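Long-range contacts in carbohydrate kinase, FGGY (Rhodospirillum rubrum, PDB 3IFR), which probably phosphorylates the sugar D-xylulose at the expense of ATP, as a xylulokinase of the FGGY family of carbohydrate kinases: residues 12-17 with 83-88; 46-51 with 104-109; 88-93 with 159-164; 138-143 with 200-205; 173-178 with 209-214. One frame throughout, in Å; residues are numbered along the deposited sequence.

Contact 1: residues 12-17 with 83-88; sequences LDIGTT and TGMLPA
Ile14 makes one backbone hydrogen bond to Thr83 and another to Met85. Its N donates to Thr83 O at 2.8 Å, almost straight (174° at the hydrogen). Thr83 N gives its hydrogen to Leu12 O at 2.9 Å; Met85 N reaches Ile14 O across 3.1 Å in a more bent bond (149°). Thr83 O also receives a CA-H contact from Asp13. Parallel bridges join Asp13 to Thr83 and Ile14 to Gly84, in the middle of the six-stranded sheet of an actin-like (ribonuclease H-type) ATPase domain. An inverse gamma turn centred on Ile14 ends the first strand; in relatives the Asp-x-Gly-Thr turn, here Asp13 to Thr16, forms part of the ATP phosphate site, and this one probably does too. Glycine suits position 84, since a CB there would fall only 2.5 Å from Ile14 O.

Across the contact the side chains add only van der Waals contacts, several of them carbon against oxygen. Thr83 turns OG1 to Ala243 O, with chi1 at 178°, and this leaves its methyl CG2 3.3 Å from Leu12 O. Thr83 and Asp13 share a face of the sheet, and helix 437-448 covers it. Met85, a selenomethionine, is flexible enough to bend at both chi2 and chi3, curling CE back to 3.1 Å from Gly15 O and 4.2 Å from Ile14 CG2. Its CB and CG pass Thr16 OG1 roughly at a right angle.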
# COMPACT_ATOMS: atom_id res chain seq x y z
N LEU A 12 -0.34 -14.12 7.36
CA LEU A 12 1.04 -13.83 7.61
C LEU A 12 1.43 -12.60 6.76
O LEU A 12 1.13 -12.54 5.57
CB LEU A 12 1.87 -15.05 7.19
CG LEU A 12 3.41 -14.90 7.17
CD1 LEU A 12 3.96 -14.63 8.58
CD2 LEU A 12 4.09 -16.12 6.58
N ASP A 13 2.09 -11.63 7.37
CA ASP A 13 2.46 -10.40 6.67
C ASP A 13 3.98 -10.19 6.69
O ASP A 13 4.59 -9.94 7.75
CB ASP A 13 1.69 -9.21 7.28
CG ASP A 13 2.21 -7.86 6.80
OD1 ASP A 13 2.85 -7.79 5.74
OD2 ASP A 13 1.99 -6.86 7.53
N ILE A 14 4.60 -10.34 5.52
CA ILE A 14 6.01 -10.12 5.34
C ILE A 14 6.18 -8.63 5.11
O ILE A 14 6.23 -8.15 3.96
CB ILE A 14 6.57 -10.90 4.13
CG1 ILE A 14 6.88 -12.34 4.50
CG2 ILE A 14 7.93 -10.39 3.80
CD1 ILE A 14 5.73 -13.15 4.92
N GLY A 15 6.26 -7.89 6.22
CA GLY A 15 6.25 -6.44 6.18
C GLY A 15 7.64 -5.88 6.07
O GLY A 15 8.62 -6.62 6.14
N THR A 16 7.73 -4.58 5.92
CA THR A 16 8.99 -3.95 5.69
C THR A 16 9.86 -3.92 6.92
O THR A 16 11.06 -4.21 6.82
CB THR A 16 8.81 -2.52 5.19
OG1 THR A 16 8.52 -2.58 3.82
CG2 THR A 16 10.15 -1.74 5.29
N THR A 17 9.32 -3.52 8.06
CA THR A 17 10.12 -3.53 9.27
C THR A 17 9.63 -4.58 10.28
O THR A 17 10.14 -4.69 11.40
CB THR A 17 10.18 -2.16 9.95
OG1 THR A 17 8.87 -1.81 10.39
CG2 THR A 17 10.72 -1.08 8.97
N THR A 83 0.74 -12.32 2.74
CA THR A 83 0.83 -11.02 2.10
C THR A 83 2.21 -10.41 2.50
O THR A 83 2.95 -10.97 3.34
CB THR A 83 -0.37 -10.17 2.56
OG1 THR A 83 -0.32 -8.85 2.00
CG2 THR A 83 -0.37 -10.05 4.08
N GLY A 84 2.57 -9.28 1.88
CA GLY A 84 3.76 -8.54 2.23
C GLY A 84 3.97 -7.37 1.28
O GLY A 84 3.17 -7.13 0.38
N MSE A 85 5.06 -6.64 1.47
CA MSE A 85 5.33 -5.48 0.61
C MSE A 85 5.61 -5.90 -0.86
O MSE A 85 6.05 -7.01 -1.13
CB MSE A 85 6.44 -4.63 1.21
CG MSE A 85 7.86 -4.98 0.76
SE MSE A 85 8.60 -6.76 1.22
CE MSE A 85 9.28 -6.46 3.07
N LEU A 86 5.33 -5.01 -1.80
CA LEU A 86 5.63 -5.26 -3.21
C LEU A 86 5.84 -3.92 -3.95
O LEU A 86 5.49 -2.85 -3.43
CB LEU A 86 4.47 -6.05 -3.89
CG LEU A 86 3.14 -5.32 -4.18
CD1 LEU A 86 2.21 -6.14 -5.09
CD2 LEU A 86 2.41 -4.96 -2.87
N PRO A 87 6.45 -3.98 -5.13
CA PRO A 87 7.10 -5.20 -5.63
C PRO A 87 8.52 -5.29 -5.08
O PRO A 87 9.32 -4.37 -5.30
CB PRO A 87 7.16 -4.98 -7.14
CG PRO A 87 6.37 -3.71 -7.42
CD PRO A 87 6.37 -2.93 -6.15
N ALA A 88 8.82 -6.35 -4.34
CA ALA A 88 10.17 -6.57 -3.90
C ALA A 88 10.77 -7.35 -5.06
O ALA A 88 10.05 -7.99 -5.84
CB ALA A 88 10.19 -7.37 -2.62

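Contact 2: residues 46-51 with 104-109; sequences GWAEED and QQSDGR
The guanidinium of Arg109 lies flat on the indole of Trp47, the planes 15° apart. CZ stands 3.6 Å from the centroid of the six-membered ring, nearly above it, which makes this a cation-pi stack; Trp145 is a further cation-pi partner. Arg109 gets there with CG between its backbone N and carbonyl carbon (chi1 88°) and a bend at chi3. Around the edge of the same guanidinium sit two carboxylates. Glu49 OE2 takes NH2 at 2.7 Å on its anti side, while Asp107 is gripped side-on, NH2 to OD1 at 2.9 Å and NE to OD2 at 3.1 Å. Arginine fits because it offers a flat face to tryptophan and in-plane N-H groups to acids. With an alanine in place of Trp47, that guanidinium face would probably lose its aromatic cover and the group be freer to tilt on its salt bridges. A second stack is polar: the carboxylate of Glu50 and the amide of Gln104 are 20° from parallel, with Glu50 CG 3.3 Å from Gln104 CD, although their polar ends bond elsewhere, to Trp55 and Ser102.

Asp107 OD1 has another donor, Ala48 N at 2.7 Å, arriving from the face opposite to Arg109 NH2. Ala48 O accepts from Gln104 N at 2.8 Å, and Gly46 O from Gly108 N. Glu49 OE2 also pairs with Arg100, and its charge would probably offset part of that of the two arginines. The whole is a salt-bridge network built on a type I turn, Gln104 to Asp107, followed by an Asx turn in which Asp107 OD2 accepts from Arg109 N.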
# COMPACT_ATOMS: atom_id res chain seq x y z
N GLY A 46 20.20 5.66 -0.48
CA GLY A 46 19.04 5.45 -1.33
C GLY A 46 18.81 3.98 -1.66
O GLY A 46 17.80 3.65 -2.32
N TRP A 47 19.73 3.12 -1.24
CA TRP A 47 19.53 1.67 -1.32
C TRP A 47 18.55 1.14 -0.25
O TRP A 47 18.58 1.61 0.89
CB TRP A 47 20.87 0.96 -1.16
CG TRP A 47 21.66 1.01 -2.39
CD1 TRP A 47 21.73 2.05 -3.29
CD2 TRP A 47 22.52 -0.00 -2.89
NE1 TRP A 47 22.56 1.73 -4.32
CE2 TRP A 47 23.08 0.48 -4.10
CE3 TRP A 47 22.86 -1.28 -2.45
CZ2 TRP A 47 23.95 -0.27 -4.85
CZ3 TRP A 47 23.75 -2.01 -3.21
CH2 TRP A 47 24.27 -1.51 -4.40
N ALA A 48 17.67 0.21 -0.61
CA ALA A 48 16.78 -0.43 0.38
C ALA A 48 16.76 -1.92 0.13
O ALA A 48 16.21 -2.39 -0.89
CB ALA A 48 15.37 0.12 0.30
N GLU A 49 17.36 -2.68 1.03
CA GLU A 49 17.51 -4.11 0.79
C GLU A 49 17.05 -4.92 1.97
O GLU A 49 17.15 -4.44 3.11
CB GLU A 49 18.98 -4.45 0.47
CG GLU A 49 19.48 -3.75 -0.78
CD GLU A 49 20.75 -4.33 -1.37
OE1 GLU A 49 21.61 -4.86 -0.64
OE2 GLU A 49 20.89 -4.23 -2.60
N GLU A 50 16.56 -6.14 1.71
CA GLU A 50 16.34 -7.09 2.80
C GLU A 50 16.87 -8.50 2.51
O GLU A 50 17.21 -8.85 1.39
CB GLU A 50 14.90 -7.10 3.31
CG GLU A 50 14.31 -5.68 3.45
CD GLU A 50 13.08 -5.58 4.37
OE1 GLU A 50 12.29 -6.55 4.45
OE2 GLU A 50 12.91 -4.51 5.01
N ASP A 51 16.98 -9.28 3.57
CA ASP A 51 17.53 -10.59 3.48
C ASP A 51 16.38 -11.56 3.46
O ASP A 51 15.69 -11.72 4.48
CB ASP A 51 18.34 -10.81 4.75
CG ASP A 51 19.04 -12.16 4.78
OD1 ASP A 51 18.83 -12.93 3.81
OD2 ASP A 51 19.78 -12.44 5.77
N GLN A 104 14.04 -3.69 -2.18
CA GLN A 104 12.70 -3.23 -1.78
C GLN A 104 12.05 -2.19 -2.73
O GLN A 104 12.73 -1.60 -3.56
CB GLN A 104 12.78 -2.68 -0.36
CG GLN A 104 13.47 -3.64 0.54
CD GLN A 104 12.76 -5.01 0.58
OE1 GLN A 104 13.32 -6.02 0.22
NE2 GLN A 104 11.52 -5.02 1.01
N GLN A 105 10.74 -1.94 -2.61
CA GLN A 105 10.14 -0.91 -3.47
C GLN A 105 10.51 0.53 -3.12
O GLN A 105 10.54 1.39 -3.97
CB GLN A 105 8.61 -1.04 -3.60
CG GLN A 105 7.91 -1.77 -2.51
CD GLN A 105 8.29 -1.28 -1.15
OE1 GLN A 105 8.01 -0.14 -0.79
NE2 GLN A 105 8.90 -2.16 -0.35
N SER A 106 10.84 0.81 -1.89
CA SER A 106 11.38 2.14 -1.63
C SER A 106 12.80 2.36 -2.18
O SER A 106 13.33 3.45 -2.04
CB SER A 106 11.38 2.38 -0.14
OG SER A 106 12.04 1.30 0.50
N ASP A 107 13.43 1.35 -2.78
CA ASP A 107 14.81 1.52 -3.24
C ASP A 107 14.89 2.58 -4.35
O ASP A 107 13.98 2.68 -5.17
CB ASP A 107 15.39 0.19 -3.72
CG ASP A 107 16.88 0.29 -4.12
OD1 ASP A 107 17.74 -0.04 -3.28
OD2 ASP A 107 17.19 0.71 -5.26
N GLY A 108 15.98 3.35 -4.37
CA GLY A 108 16.15 4.45 -5.31
C GLY A 108 17.36 4.35 -6.23
O GLY A 108 17.79 5.34 -6.79
N ARG A 109 17.89 3.15 -6.45
CA ARG A 109 19.15 3.06 -7.17
C ARG A 109 19.04 3.12 -8.68
O ARG A 109 20.05 3.30 -9.34
CB ARG A 109 19.95 1.80 -6.78
CG ARG A 109 19.62 0.58 -7.61
CD ARG A 109 20.26 -0.66 -7.05
NE ARG A 109 19.80 -0.91 -5.70
CZ ARG A 109 20.23 -1.90 -4.93
NH1 ARG A 109 21.17 -2.72 -5.39
NH2 ARG A 109 19.73 -2.07 -3.71

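Contact 3: residues 88-93 with 159-164; sequences AVVLLD and TVCGSY
Val90 pairs with Cys161, and Leu92 with Thr159, in two hydrogen-bonded rungs of a short antiparallel ribbon whose strands run 161° apart. In the first, Val90 N to Cys161 O measures 2.8 Å and Cys161 N to Val90 O 3.0 Å. In the second, Leu92 N meets Thr159 O at 2.7 Å, practically straight (177° at the hydrogen), and Thr159 N returns to Leu92 O at 3.0 Å. Past the ribbon Gly162, in the N-cap position of the next helix, brings its CA to 3.3 Å from Ala88 O. A water accepting from the N atoms of Ala88 and Ser163 bridges this end; a second joins Asp93 O to Thr159 OG1 at the other.

Leu91 and Val160 form the non-hydrogen-bonded pair. They lie side by side, CD2 of Leu91 3.9 Å from CG2 of Val160. On the reverse face Val90 CB is 4.0 Å from Cys161 SG, which stands between its own backbone N and carbonyl carbon (chi1 68°), and the CB atoms of Leu92 and Thr159 touch. Beta-branched valine and threonine favour extended backbone, and cysteine is small enough for the buried face; the hydroxyl of Thr159 bonds Arg175.

Helix 139-149 covers the face of Leu91 and Val160, through Val139 and Ile146. The other face meets Tyr166 and Met169 of helix 163-172 and Trp55 of helix 52-70, so helices pack on both faces of the ribbon.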
# COMPACT_ATOMS: atom_id res chain seq x y z
N ALA A 88 8.82 -6.35 -4.34
CA ALA A 88 10.17 -6.57 -3.90
C ALA A 88 10.77 -7.35 -5.06
O ALA A 88 10.05 -7.99 -5.84
CB ALA A 88 10.19 -7.37 -2.62
N VAL A 89 12.08 -7.25 -5.21
CA VAL A 89 12.78 -8.02 -6.23
C VAL A 89 13.70 -9.02 -5.56
O VAL A 89 14.69 -8.64 -4.93
CB VAL A 89 13.62 -7.10 -7.14
CG1 VAL A 89 14.50 -7.92 -8.08
CG2 VAL A 89 12.71 -6.13 -7.93
N VAL A 90 13.34 -10.29 -5.70
CA VAL A 90 14.10 -11.42 -5.20
C VAL A 90 14.59 -12.23 -6.40
O VAL A 90 13.77 -12.57 -7.27
CB VAL A 90 13.18 -12.34 -4.34
CG1 VAL A 90 13.95 -13.56 -3.83
CG2 VAL A 90 12.64 -11.56 -3.18
N LEU A 91 15.90 -12.57 -6.41
CA LEU A 91 16.54 -13.36 -7.48
C LEU A 91 16.97 -14.77 -7.04
O LEU A 91 17.77 -14.94 -6.12
CB LEU A 91 17.74 -12.60 -8.08
CG LEU A 91 17.35 -11.16 -8.44
CD1 LEU A 91 18.51 -10.30 -8.86
CD2 LEU A 91 16.32 -11.20 -9.51
N LEU A 92 16.44 -15.79 -7.71
CA LEU A 92 16.90 -17.15 -7.45
C LEU A 92 17.66 -17.73 -8.64
O LEU A 92 17.33 -17.48 -9.81
CB LEU A 92 15.76 -18.11 -7.03
CG LEU A 92 14.82 -17.61 -5.93
CD1 LEU A 92 13.69 -18.62 -5.66
CD2 LEU A 92 15.61 -17.27 -4.64
N ASP A 93 18.70 -18.49 -8.33
CA ASP A 93 19.44 -19.21 -9.34
C ASP A 93 18.76 -20.55 -9.68
O ASP A 93 17.64 -20.83 -9.24
CB ASP A 93 20.85 -19.41 -8.85
CG ASP A 93 20.95 -20.45 -7.75
OD1 ASP A 93 22.09 -20.64 -7.32
OD2 ASP A 93 19.95 -21.06 -7.30
N THR A 159 14.89 -17.49 -11.54
CA THR A 159 13.58 -17.03 -11.05
C THR A 159 13.69 -15.63 -10.44
O THR A 159 14.57 -15.33 -9.60
CB THR A 159 13.03 -18.01 -9.99
OG1 THR A 159 12.88 -19.32 -10.56
CG2 THR A 159 11.72 -17.53 -9.41
N VAL A 160 12.78 -14.77 -10.87
CA VAL A 160 12.61 -13.48 -10.24
C VAL A 160 11.18 -13.44 -9.70
O VAL A 160 10.23 -13.86 -10.39
CB VAL A 160 12.86 -12.32 -11.22
CG1 VAL A 160 11.96 -12.45 -12.49
CG2 VAL A 160 12.61 -11.00 -10.54
N CYS A 161 11.06 -13.00 -8.44
CA CYS A 161 9.79 -12.96 -7.74
C CYS A 161 9.81 -11.93 -6.61
O CYS A 161 10.83 -11.28 -6.40
CB CYS A 161 9.44 -14.35 -7.19
SG CYS A 161 10.50 -14.94 -5.85
N GLY A 162 8.71 -11.82 -5.86
CA GLY A 162 8.58 -10.81 -4.84
C GLY A 162 8.74 -11.47 -3.50
O GLY A 162 9.04 -12.66 -3.43
N SER A 163 8.49 -10.73 -2.42
CA SER A 163 8.82 -11.22 -1.09
C SER A 163 7.88 -12.33 -0.69
O SER A 163 8.32 -13.42 -0.40
CB SER A 163 8.72 -10.11 -0.07
OG SER A 163 7.43 -9.53 -0.17
N TYR A 164 6.58 -12.06 -0.68
CA TYR A 164 5.62 -13.07 -0.27
C TYR A 164 5.58 -14.23 -1.31
O TYR A 164 5.31 -15.39 -0.95
CB TYR A 164 4.22 -12.45 0.13
CG TYR A 164 3.52 -11.62 -0.96
CD1 TYR A 164 2.79 -12.24 -2.01
CD2 TYR A 164 3.63 -10.23 -0.98
CE1 TYR A 164 2.19 -11.48 -3.03
CE2 TYR A 164 3.03 -9.47 -1.95
CZ TYR A 164 2.31 -10.08 -2.98
OH TYR A 164 1.72 -9.30 -3.96
O HOH W 1 6.97 -8.34 -3.47
O HOH W 2 14.62 -21.16 -9.40

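Contact 4: residues 138-143 with 200-205; sequences LVTAKL and VALAHI
Leu143 reaches Ala203 and Ile205 through torsions far from staggered, chi1 -107° and chi2 13°, so its exact conformation is either strained or imprecisely defined. As modelled they put CD2 beside both partners. Ile205 meets it with CG1 held between its own backbone N and carbonyl carbon (chi1 58°). This is a helix-to-turn junction: the N-terminal turns of helix 139-149 rest against the type I turn, Ala201 to His204, on the C-terminal side of helix 197-201.

The two segments meet by van der Waals contact alone. Leu143 CD2 lies 3.7 Å from Ala203 CB and 3.7 Å from Ile205 CD1, while its CG comes to 3.9 Å from Ile205 CG2, the two side chains crossing at about a right angle. Replacing Leu143 by an alanine would probably open a gap beside Ile205 and Ala203 where CD2 now lies, keeping only the CB contact to Ala203. Alanine suits position 203 because its small methyl allows the close approach of Thr140 and Leu143, one helical turn apart. Nearby, Val160 touches Ile205, and Arg144 donates to Leu202 O. At the other end of the contact, the methyl CG2 of Thr140 stands 4.2 Å from Leu202 CB.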
# COMPACT_ATOMS: atom_id res chain seq x y z
N LEU A 138 9.08 -0.49 -11.05
CA LEU A 138 9.00 -1.65 -11.95
C LEU A 138 10.15 -2.62 -11.68
O LEU A 138 11.33 -2.24 -11.66
CB LEU A 138 9.08 -1.23 -13.42
CG LEU A 138 8.02 -0.29 -13.94
CD1 LEU A 138 8.34 0.08 -15.38
CD2 LEU A 138 6.63 -0.94 -13.80
N VAL A 139 9.78 -3.88 -11.45
CA VAL A 139 10.74 -4.98 -11.44
C VAL A 139 11.72 -4.86 -12.64
O VAL A 139 12.93 -5.03 -12.49
CB VAL A 139 10.00 -6.29 -11.50
CG1 VAL A 139 10.99 -7.47 -11.70
CG2 VAL A 139 9.19 -6.43 -10.21
N THR A 140 11.17 -4.51 -13.80
CA THR A 140 11.94 -4.24 -15.02
C THR A 140 13.08 -3.21 -14.86
O THR A 140 14.19 -3.41 -15.34
CB THR A 140 11.00 -3.77 -16.13
OG1 THR A 140 10.12 -4.85 -16.49
CG2 THR A 140 11.77 -3.28 -17.34
N ALA A 141 12.80 -2.09 -14.20
CA ALA A 141 13.85 -1.11 -13.94
C ALA A 141 14.96 -1.70 -13.06
O ALA A 141 16.14 -1.66 -13.42
CB ALA A 141 13.30 0.15 -13.29
N LYS A 142 14.59 -2.26 -11.91
CA LYS A 142 15.58 -2.95 -11.09
C LYS A 142 16.33 -4.05 -11.84
O LYS A 142 17.54 -4.16 -11.67
CB LYS A 142 14.97 -3.47 -9.80
CG LYS A 142 14.65 -2.34 -8.83
CD LYS A 142 13.64 -2.80 -7.82
CE LYS A 142 13.38 -1.76 -6.69
NZ LYS A 142 12.23 -0.86 -6.95
N LEU A 143 15.66 -4.82 -12.69
CA LEU A 143 16.35 -5.82 -13.53
C LEU A 143 17.41 -5.20 -14.47
O LEU A 143 18.55 -5.67 -14.49
CB LEU A 143 15.36 -6.65 -14.34
CG LEU A 143 15.11 -8.09 -13.93
CD1 LEU A 143 15.67 -8.42 -12.58
CD2 LEU A 143 13.59 -8.47 -14.06
N VAL A 200 8.23 -8.97 -20.49
CA VAL A 200 9.41 -9.54 -19.87
C VAL A 200 10.68 -9.22 -20.69
O VAL A 200 11.70 -8.82 -20.14
CB VAL A 200 9.25 -11.06 -19.66
CG1 VAL A 200 10.43 -11.61 -18.94
CG2 VAL A 200 7.98 -11.33 -18.86
N ALA A 201 10.60 -9.35 -22.00
CA ALA A 201 11.74 -8.99 -22.86
C ALA A 201 12.34 -7.62 -22.53
O ALA A 201 13.52 -7.46 -22.59
CB ALA A 201 11.38 -9.06 -24.36
N LEU A 202 11.51 -6.63 -22.19
CA LEU A 202 12.04 -5.32 -21.82
C LEU A 202 13.11 -5.36 -20.70
O LEU A 202 13.95 -4.46 -20.58
CB LEU A 202 10.90 -4.41 -21.33
CG LEU A 202 10.12 -3.37 -22.15
CD1 LEU A 202 9.74 -2.27 -21.21
CD2 LEU A 202 10.88 -2.80 -23.35
N ALA A 203 13.02 -6.35 -19.82
CA ALA A 203 13.91 -6.45 -18.67
C ALA A 203 15.10 -7.33 -19.07
O ALA A 203 16.00 -7.59 -18.26
CB ALA A 203 13.14 -7.06 -17.45
N HIS A 204 15.08 -7.82 -20.32
CA HIS A 204 16.22 -8.57 -20.87
C HIS A 204 16.49 -9.87 -20.10
O HIS A 204 17.64 -10.34 -20.07
CB HIS A 204 17.51 -7.73 -20.85
CG HIS A 204 17.41 -6.42 -21.60
ND1 HIS A 204 18.25 -5.35 -21.33
CD2 HIS A 204 16.60 -6.02 -22.60
CE1 HIS A 204 17.95 -4.35 -22.13
NE2 HIS A 204 16.95 -4.72 -22.90
N ILE A 205 15.47 -10.42 -19.46
CA ILE A 205 15.59 -11.76 -18.90
C ILE A 205 14.78 -12.68 -19.78
O ILE A 205 13.90 -12.24 -20.51
CB ILE A 205 15.04 -11.86 -17.46
CG1 ILE A 205 13.57 -11.43 -17.42
CG2 ILE A 205 15.81 -10.97 -16.53
CD1 ILE A 205 12.89 -11.47 -16.05

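Contact 5: residues 173-178 with 209-214; sequences GERVVD and AVPPAH
Val177 O is held by two neighbouring residues of the opposite strand: His214 N donates to it at 2.7 Å, in a bent bond (131° at the hydrogen), and Ala213 CA approaches to 3.1 Å in a CA-H contact. On the other side of its residue, Val177 N gives its hydrogen to Pro212 O at 3.1 Å (159°). Together they form a two-stranded parallel sheet, a small ladder of 177-178 with 213-214, leading on one side into the helix that begins after Asp178. Proline suits the approach to this ladder, since Pro211 and Pro212 have no N-H to satisfy; the Pro211 ring packs on the valines, while Pro212 CD rests on Arg175 O.

Pro211 is touched from two directions. Val177 CG1 packs 3.9 Å from its CG at about a right angle, and Val177 CG2 sits against its carbonyl O. From the other, the Arg175 guanidinium approaches, with Pro211 CG over the centre of one of its faces, 4.1 Å from CZ. The arginine has CG anti to its own N (chi1 -160°) and runs extended as far as NE, long enough to send NH2 past the proline to Ser208 O, beside Thr159.

Val176, the next residue, rests CG2 at 3.8 Å from His214 CB and CB at 3.4 Å from Pro212 O, while the imidazole NE2 turns to Arg218 O. Asp178 caps the following helix, its OD1 accepting from Asn180 N and its OD2 bonding Tyr164 OH. Across the ladder, Asp178 CA approaches His214 O at 3.5 Å.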
# COMPACT_ATOMS: atom_id res chain seq x y z
N GLY A 173 6.36 -25.51 -2.32
CA GLY A 173 7.14 -25.99 -3.44
C GLY A 173 6.55 -25.62 -4.79
O GLY A 173 7.01 -26.06 -5.83
N GLU A 174 5.51 -24.81 -4.80
CA GLU A 174 5.00 -24.37 -6.07
C GLU A 174 5.87 -23.23 -6.62
O GLU A 174 6.62 -22.60 -5.89
CB GLU A 174 3.54 -23.92 -5.91
CG GLU A 174 2.62 -25.03 -5.42
CD GLU A 174 2.70 -26.25 -6.33
OE1 GLU A 174 3.25 -26.15 -7.45
OE2 GLU A 174 2.23 -27.32 -5.90
N ARG A 175 5.79 -22.94 -7.90
CA ARG A 175 6.53 -21.82 -8.43
C ARG A 175 5.60 -20.85 -9.15
O ARG A 175 5.28 -21.06 -10.30
CB ARG A 175 7.61 -22.32 -9.37
CG ARG A 175 8.75 -21.35 -9.64
CD ARG A 175 9.57 -21.86 -10.85
NE ARG A 175 10.48 -20.86 -11.36
CZ ARG A 175 10.33 -20.26 -12.53
NH1 ARG A 175 9.30 -20.58 -13.29
NH2 ARG A 175 11.20 -19.38 -12.94
N VAL A 176 5.12 -19.81 -8.46
CA VAL A 176 4.24 -18.82 -9.08
C VAL A 176 4.52 -17.44 -8.52
O VAL A 176 5.18 -17.31 -7.51
CB VAL A 176 2.73 -19.13 -8.89
CG1 VAL A 176 2.37 -20.55 -9.41
CG2 VAL A 176 2.27 -18.88 -7.43
N VAL A 177 4.00 -16.41 -9.17
CA VAL A 177 3.91 -15.11 -8.52
C VAL A 177 2.47 -14.56 -8.52
O VAL A 177 1.68 -14.88 -9.41
CB VAL A 177 4.86 -14.09 -9.15
CG1 VAL A 177 6.26 -14.51 -8.86
CG2 VAL A 177 4.61 -13.98 -10.64
N ASP A 178 2.13 -13.76 -7.51
CA ASP A 178 0.90 -12.98 -7.49
C ASP A 178 0.79 -12.19 -8.81
O ASP A 178 1.80 -11.56 -9.26
CB ASP A 178 0.98 -12.02 -6.30
CG ASP A 178 -0.30 -11.26 -6.03
OD1 ASP A 178 -1.31 -11.44 -6.74
OD2 ASP A 178 -0.28 -10.45 -5.07
N ALA A 209 12.12 -16.96 -16.76
CA ALA A 209 12.57 -16.49 -15.45
C ALA A 209 11.42 -15.91 -14.61
O ALA A 209 11.55 -15.76 -13.40
CB ALA A 209 13.66 -15.47 -15.59
N VAL A 210 10.30 -15.58 -15.25
CA VAL A 210 9.12 -15.10 -14.51
C VAL A 210 8.05 -16.18 -14.43
O VAL A 210 7.58 -16.66 -15.45
CB VAL A 210 8.46 -13.86 -15.13
CG1 VAL A 210 7.35 -13.36 -14.20
CG2 VAL A 210 9.50 -12.77 -15.38
N PRO A 211 7.67 -16.54 -13.21
CA PRO A 211 6.79 -17.69 -12.98
C PRO A 211 5.40 -17.31 -13.42
O PRO A 211 5.13 -16.12 -13.55
CB PRO A 211 6.86 -17.91 -11.44
CG PRO A 211 8.14 -17.22 -10.99
CD PRO A 211 8.29 -16.04 -11.96
N PRO A 212 4.53 -18.30 -13.68
CA PRO A 212 3.19 -17.88 -14.11
C PRO A 212 2.52 -17.10 -12.99
O PRO A 212 2.73 -17.40 -11.79
CB PRO A 212 2.44 -19.21 -14.32
CG PRO A 212 3.43 -20.29 -14.27
CD PRO A 212 4.66 -19.77 -13.55
N ALA A 213 1.69 -16.11 -13.36
CA ALA A 213 0.92 -15.35 -12.39
C ALA A 213 -0.23 -16.18 -11.79
O ALA A 213 -0.77 -17.09 -12.44
CB ALA A 213 0.38 -14.07 -13.00
N HIS A 214 -0.59 -15.87 -10.56
CA HIS A 214 -1.63 -16.62 -9.86
C HIS A 214 -2.51 -15.64 -9.10
O HIS A 214 -1.97 -14.72 -8.45
CB HIS A 214 -0.99 -17.61 -8.89
CG HIS A 214 -1.96 -18.28 -7.96
ND1 HIS A 214 -2.51 -19.52 -8.23
CD2 HIS A 214 -2.44 -17.91 -6.75
CE1 HIS A 214 -3.31 -19.87 -7.24
NE2 HIS A 214 -3.26 -18.92 -6.32

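Overall arrangement
Contacts 1, 3 and 4 are buried, whereas contacts 2 and 5 reach the surface in part. Contact 1 joins two strands of the large sheet; contacts 3 and 5 are small two-stranded ribbons, antiparallel and parallel, about 10 Å apart between centres, with Cys161 of one packed against Val177 of the other. Ala88 belongs to both contacts 1 and 3. Val210 of contact 5 touches Ile205 of contact 4, and Lys142 of contact 4 leans on the loop of contact 2. The chemistry follows the place: backbone bonds dominate the strands, contact 4 is van der Waals packing without a hydrogen bond, and charged side chains carry the partly exposed contact 2.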